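Local coordinates for protein pyridine nucleotide-disulphide oxidoreductase dimerisation region (Escherichia coli BL21, PDB 6KYY) that is an FAD-dependent flavoprotein disulfide reductase, induced by hypochlorous acid, that probably helps the cell resist reactive chlorine species, at residues B[40-43]-B[44-47]; B[81-84]-B[85-88]. All coordinates share one frame; numbering follows the deposited sequence.

Contact 1. Residues B[40-43]-B[44-47]; sequences EQSN and AMYG. With FAD (flavin-adenine dinucleotide), chain N.
The ring of Tyr46 carries Asn43 on one face: Asn43 CA sits 4.0 Å from the ring centroid, 14° off the normal, a CH-pi contact. Phe90 of helix 71-94 stacks with the same ring. The Gln41 amide lies over a face of the FAD adenine, Gln41 OE1 3.1 Å from FAD C5A and Gln41 NE2 3.3 Å from FAD C8A. Glu40 CG reaches Tyr46 CD1 obliquely at 3.9 Å, and the carboxylate beyond it stands 85° from the ring plane. With CG anti to the backbone N (chi1 175°) and a bend at chi2, Glu40 turns its carboxylate to the adenosine ribose of FAD, where O2B donates to Glu40 OE1 and O3B to Glu40 OE2, each at 2.6 Å. Glu40 OE1 also accepts Ser42 N, on its anti side and somewhat out of the carboxylate plane, while OE2 takes the amide of Phe18, so protein and cofactor together fix the carboxylate's rotation. Met45 CB packs beside the ribose, 3.2 Å from FAD O3B. A type I beta turn from Ser42 to Met45 is closed by Met45 N to Ser42 O (3.2 Å). An acidic residue ending the second strand and gripping both ribose hydroxyls is the hallmark of a Rossmann-type dinucleotide-binding fold.

Contact 2. Residues B[81-84]-B[85-88]; sequences VVNF and LRNK
Val81 and Leu85, one helical turn apart, lie side by side and point the same way, with Val81 CG1 4.1 Å from Leu85 CD1. This is the closely packed side of the contact: both residues are buried against Ile56 of helix 55-65, and Val82 joins them by resting on Pro57. Branched aliphatic side chains suit this place, since they fill the space between two helices without bringing in polar groups. The backbone bonds of the helix, among them Leu85 N to Val81 O at 3.2 Å and Arg86 N to Val82 O at 2.9 Å, are regular i to i+4 links.

Arg86 forms a second inward edge. It packs on Ala44 and Tyr46 of the 43-46 loop, and its NE donates to Asn52 OD1. Asn83, at the outer margin, runs alongside it: Asn83 OD1 lies over one face of the guanidinium, 3.6 Å from Arg86 NH1, with the two planes 81° apart.

The solvent side is looser. Phe84, its CG anti to the backbone N (chi1 178°), swings its ring outward; between side chains, Phe84 CD2 meets Leu85 CG at 4.2 Å, and Phe84 and Leu85 both pack on Arg376 of the second subunit. Lys88 sends its ammonium to Asn92, a polar pairing suited to the exposed face.

Asn87, also exposed, is a ligand of a bound copper (II) ion together with His91, one turn further on. The valines and leucine thus pack inward and Arg86 bonds to Asn52, while the i, i+4 Asn/His pair offers the metal two ligands, neutral in their usual states, that probably leave its charge uncompensated.

In the fold
From the N terminus, strand 36-40 runs into contact 1, where the chain turns at 42-45 on the way to helix 49-53. Helices 49-53 and 55-65 follow before helix 71-94 carries contact 2. The contacts are in series, neither nested nor crossed: contact 1 closes a tight loop, whereas contact 2 spans one continuous stretch of helix and closes none. Their centres lie 12 Å apart, and Arg86 joins them by packing on Ala44 and Tyr46; its bond to Asn52 adds helix 49-53. Together they tie the FAD-binding loop to strand 99-103 and helix 71-94, whose other faces meet helix 55-65 and the second subunit.

Contact 1. Residues B[40-43]-B[44-47]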
# COMPACT_ATOMS: atom_id res chain seq x y z
N GLU B 40 -33.38 2.29 9.30
CA GLU B 40 -32.33 3.30 9.36
C GLU B 40 -32.98 4.61 9.78
O GLU B 40 -33.89 5.10 9.11
CB GLU B 40 -31.62 3.45 8.01
CG GLU B 40 -30.61 4.58 7.95
CD GLU B 40 -29.69 4.60 9.15
OE1 GLU B 40 -29.56 5.66 9.79
OE2 GLU B 40 -29.08 3.55 9.45
N GLN B 41 -32.50 5.18 10.89
CA GLN B 41 -33.13 6.35 11.49
C GLN B 41 -32.79 7.66 10.79
O GLN B 41 -33.43 8.68 11.08
CB GLN B 41 -32.74 6.46 12.97
CG GLN B 41 -31.31 6.92 13.20
CD GLN B 41 -30.88 6.77 14.65
OE1 GLN B 41 -31.68 6.40 15.51
NE2 GLN B 41 -29.62 7.07 14.93
N SER B 42 -31.83 7.66 9.87
CA SER B 42 -31.38 8.89 9.23
C SER B 42 -31.15 8.64 7.74
O SER B 42 -30.48 7.67 7.38
CB SER B 42 -30.10 9.41 9.88
OG SER B 42 -29.90 10.78 9.61
N ASN B 43 -31.69 9.52 6.90
CA ASN B 43 -31.47 9.42 5.46
C ASN B 43 -30.13 10.01 5.04
O ASN B 43 -29.77 9.92 3.86
CB ASN B 43 -32.62 10.08 4.70
CG ASN B 43 -32.54 11.60 4.71
OD1 ASN B 43 -32.07 12.20 5.67
ND2 ASN B 43 -33.02 12.22 3.64
N ALA B 44 -29.39 10.63 5.96
CA ALA B 44 -28.01 11.02 5.73
C ALA B 44 -27.03 9.99 6.28
O ALA B 44 -25.82 10.23 6.26
CB ALA B 44 -27.73 12.39 6.35
N MET B 45 -27.54 8.86 6.77
CA MET B 45 -26.71 7.78 7.30
C MET B 45 -26.84 6.51 6.47
O MET B 45 -26.42 5.44 6.94
CB MET B 45 -27.06 7.51 8.76
CG MET B 45 -26.50 8.53 9.73
SD MET B 45 -24.70 8.51 9.76
CE MET B 45 -24.41 7.92 11.43
N TYR B 46 -27.42 6.59 5.28
CA TYR B 46 -27.43 5.45 4.38
C TYR B 46 -26.00 5.01 4.09
O TYR B 46 -25.16 5.82 3.71
CB TYR B 46 -28.14 5.81 3.07
CG TYR B 46 -29.64 5.96 3.17
CD1 TYR B 46 -30.37 5.27 4.13
CD2 TYR B 46 -30.33 6.78 2.29
CE1 TYR B 46 -31.75 5.40 4.21
CE2 TYR B 46 -31.70 6.92 2.36
CZ TYR B 46 -32.40 6.23 3.33
OH TYR B 46 -33.77 6.37 3.40
N GLY B 47 -25.73 3.72 4.29
CA GLY B 47 -24.40 3.19 4.09
C GLY B 47 -23.59 3.00 5.35
O GLY B 47 -22.56 2.32 5.31
PA FAD N . -22.55 1.79 12.08
O1A FAD N . -22.18 2.67 13.21
O2A FAD N . -21.67 1.89 10.83
O5B FAD N . -24.05 2.02 11.67
C5B FAD N . -24.98 2.65 12.58
C4B FAD N . -26.23 3.01 11.81
O4B FAD N . -27.40 2.65 12.59
C3B FAD N . -26.38 4.49 11.46
O3B FAD N . -26.80 4.64 10.11
C2B FAD N . -27.44 4.98 12.45
O2B FAD N . -28.20 6.06 11.91
C1B FAD N . -28.30 3.73 12.61
N9A FAD N . -29.07 3.68 13.85
C8A FAD N . -28.61 3.93 15.12
N7A FAD N . -29.52 3.81 16.05
C5A FAD N . -30.67 3.46 15.35
C6A FAD N . -31.99 3.19 15.75
N6A FAD N . -32.40 3.23 17.02
N1A FAD N . -32.89 2.87 14.79
C2A FAD N . -32.48 2.83 13.52
N3A FAD N . -31.27 3.07 13.02
C4A FAD N . -30.40 3.38 13.99
N1 FAD N . -13.02 1.97 11.52
C2 FAD N . -12.00 1.38 10.83
O2 FAD N . -11.97 0.16 10.63
N3 FAD N . -10.97 2.16 10.33
C4 FAD N . -10.84 3.53 10.48
O4 FAD N . -9.88 4.12 9.98
C4X FAD N . -11.94 4.15 11.21
N5 FAD N . -11.92 5.44 11.37
C5X FAD N . -12.96 6.02 12.06
C6 FAD N . -12.95 7.40 12.25
C7 FAD N . -13.97 8.04 12.94
C7M FAD N . -13.93 9.53 13.13
C8 FAD N . -15.04 7.28 13.46
C8M FAD N . -16.16 7.94 14.21
C9 FAD N . -15.05 5.90 13.27
C9A FAD N . -14.03 5.27 12.58
N10 FAD N . -14.02 3.88 12.37
C10 FAD N . -12.98 3.28 11.69
C1' FAD N . -15.10 3.03 12.89
C2' FAD N . -16.22 2.78 11.89
O2' FAD N . -16.87 4.01 11.56
C3' FAD N . -17.24 1.82 12.50
O3' FAD N . -16.56 0.93 13.38
C4' FAD N . -18.02 1.00 11.47
O4' FAD N . -18.90 1.86 10.75
C5' FAD N . -18.79 -0.14 12.10
O5' FAD N . -20.07 0.35 12.56
P FAD N . -21.28 -0.62 12.81
O1P FAD N . -21.28 -1.73 11.75
O2P FAD N . -21.28 -1.10 14.21
O3P FAD N . -22.56 0.28 12.55

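Contact 2. Residues B[81-84]-B[85-88]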
# COMPACT_ATOMS: atom_id res chain seq x y z
N VAL B 81 -17.60 12.48 -2.40
CA VAL B 81 -17.31 11.07 -2.15
C VAL B 81 -18.33 10.47 -1.19
O VAL B 81 -18.80 9.35 -1.39
CB VAL B 81 -15.87 10.91 -1.63
CG1 VAL B 81 -15.60 9.46 -1.27
CG2 VAL B 81 -14.88 11.40 -2.68
N VAL B 82 -18.69 11.21 -0.13
CA VAL B 82 -19.68 10.68 0.80
C VAL B 82 -21.05 10.56 0.13
O VAL B 82 -21.80 9.62 0.39
CB VAL B 82 -19.75 11.53 2.09
CG1 VAL B 82 -18.35 11.76 2.66
CG2 VAL B 82 -20.47 12.86 1.87
N ASN B 83 -21.38 11.50 -0.76
CA ASN B 83 -22.70 11.50 -1.37
C ASN B 83 -22.81 10.47 -2.48
O ASN B 83 -23.90 9.93 -2.71
CB ASN B 83 -23.03 12.90 -1.91
CG ASN B 83 -23.55 13.83 -0.84
OD1 ASN B 83 -24.39 13.46 -0.02
ND2 ASN B 83 -23.04 15.06 -0.83
N PHE B 84 -21.71 10.18 -3.17
CA PHE B 84 -21.74 9.12 -4.18
C PHE B 84 -21.93 7.76 -3.53
O PHE B 84 -22.74 6.95 -4.00
CB PHE B 84 -20.46 9.14 -5.01
CG PHE B 84 -20.40 8.04 -6.03
CD1 PHE B 84 -20.89 8.24 -7.31
CD2 PHE B 84 -19.86 6.80 -5.72
CE1 PHE B 84 -20.85 7.23 -8.25
CE2 PHE B 84 -19.82 5.79 -6.65
CZ PHE B 84 -20.31 6.01 -7.92
N LEU B 85 -21.20 7.48 -2.45
CA LEU B 85 -21.28 6.17 -1.82
C LEU B 85 -22.53 6.03 -0.96
O LEU B 85 -23.00 4.90 -0.76
CB LEU B 85 -20.02 5.90 -1.00
CG LEU B 85 -18.82 5.45 -1.85
CD1 LEU B 85 -17.50 5.78 -1.18
CD2 LEU B 85 -18.91 3.96 -2.16
N ARG B 86 -23.07 7.13 -0.45
CA ARG B 86 -24.35 7.06 0.26
C ARG B 86 -25.47 6.68 -0.69
O ARG B 86 -26.33 5.85 -0.35
CB ARG B 86 -24.65 8.39 0.94
CG ARG B 86 -25.94 8.39 1.75
CD ARG B 86 -26.36 9.80 2.13
NE ARG B 86 -25.38 10.46 2.99
CZ ARG B 86 -25.41 11.75 3.31
NH1 ARG B 86 -26.39 12.53 2.85
NH2 ARG B 86 -24.48 12.26 4.10
N ASN B 87 -25.49 7.27 -1.89
CA ASN B 87 -26.52 6.93 -2.87
C ASN B 87 -26.30 5.53 -3.44
O ASN B 87 -27.28 4.84 -3.75
CB ASN B 87 -26.53 7.96 -3.99
CG ASN B 87 -27.73 7.81 -4.91
OD1 ASN B 87 -27.62 7.30 -6.02
ND2 ASN B 87 -28.89 8.25 -4.44
N LYS B 88 -25.05 5.10 -3.57
CA LYS B 88 -24.78 3.75 -4.05
C LYS B 88 -25.11 2.71 -2.98
O LYS B 88 -25.61 1.63 -3.29
CB LYS B 88 -23.32 3.63 -4.49
CG LYS B 88 -22.91 2.22 -4.93
CD LYS B 88 -22.73 2.14 -6.43
CE LYS B 88 -22.52 0.70 -6.89
NZ LYS B 88 -23.81 0.00 -7.16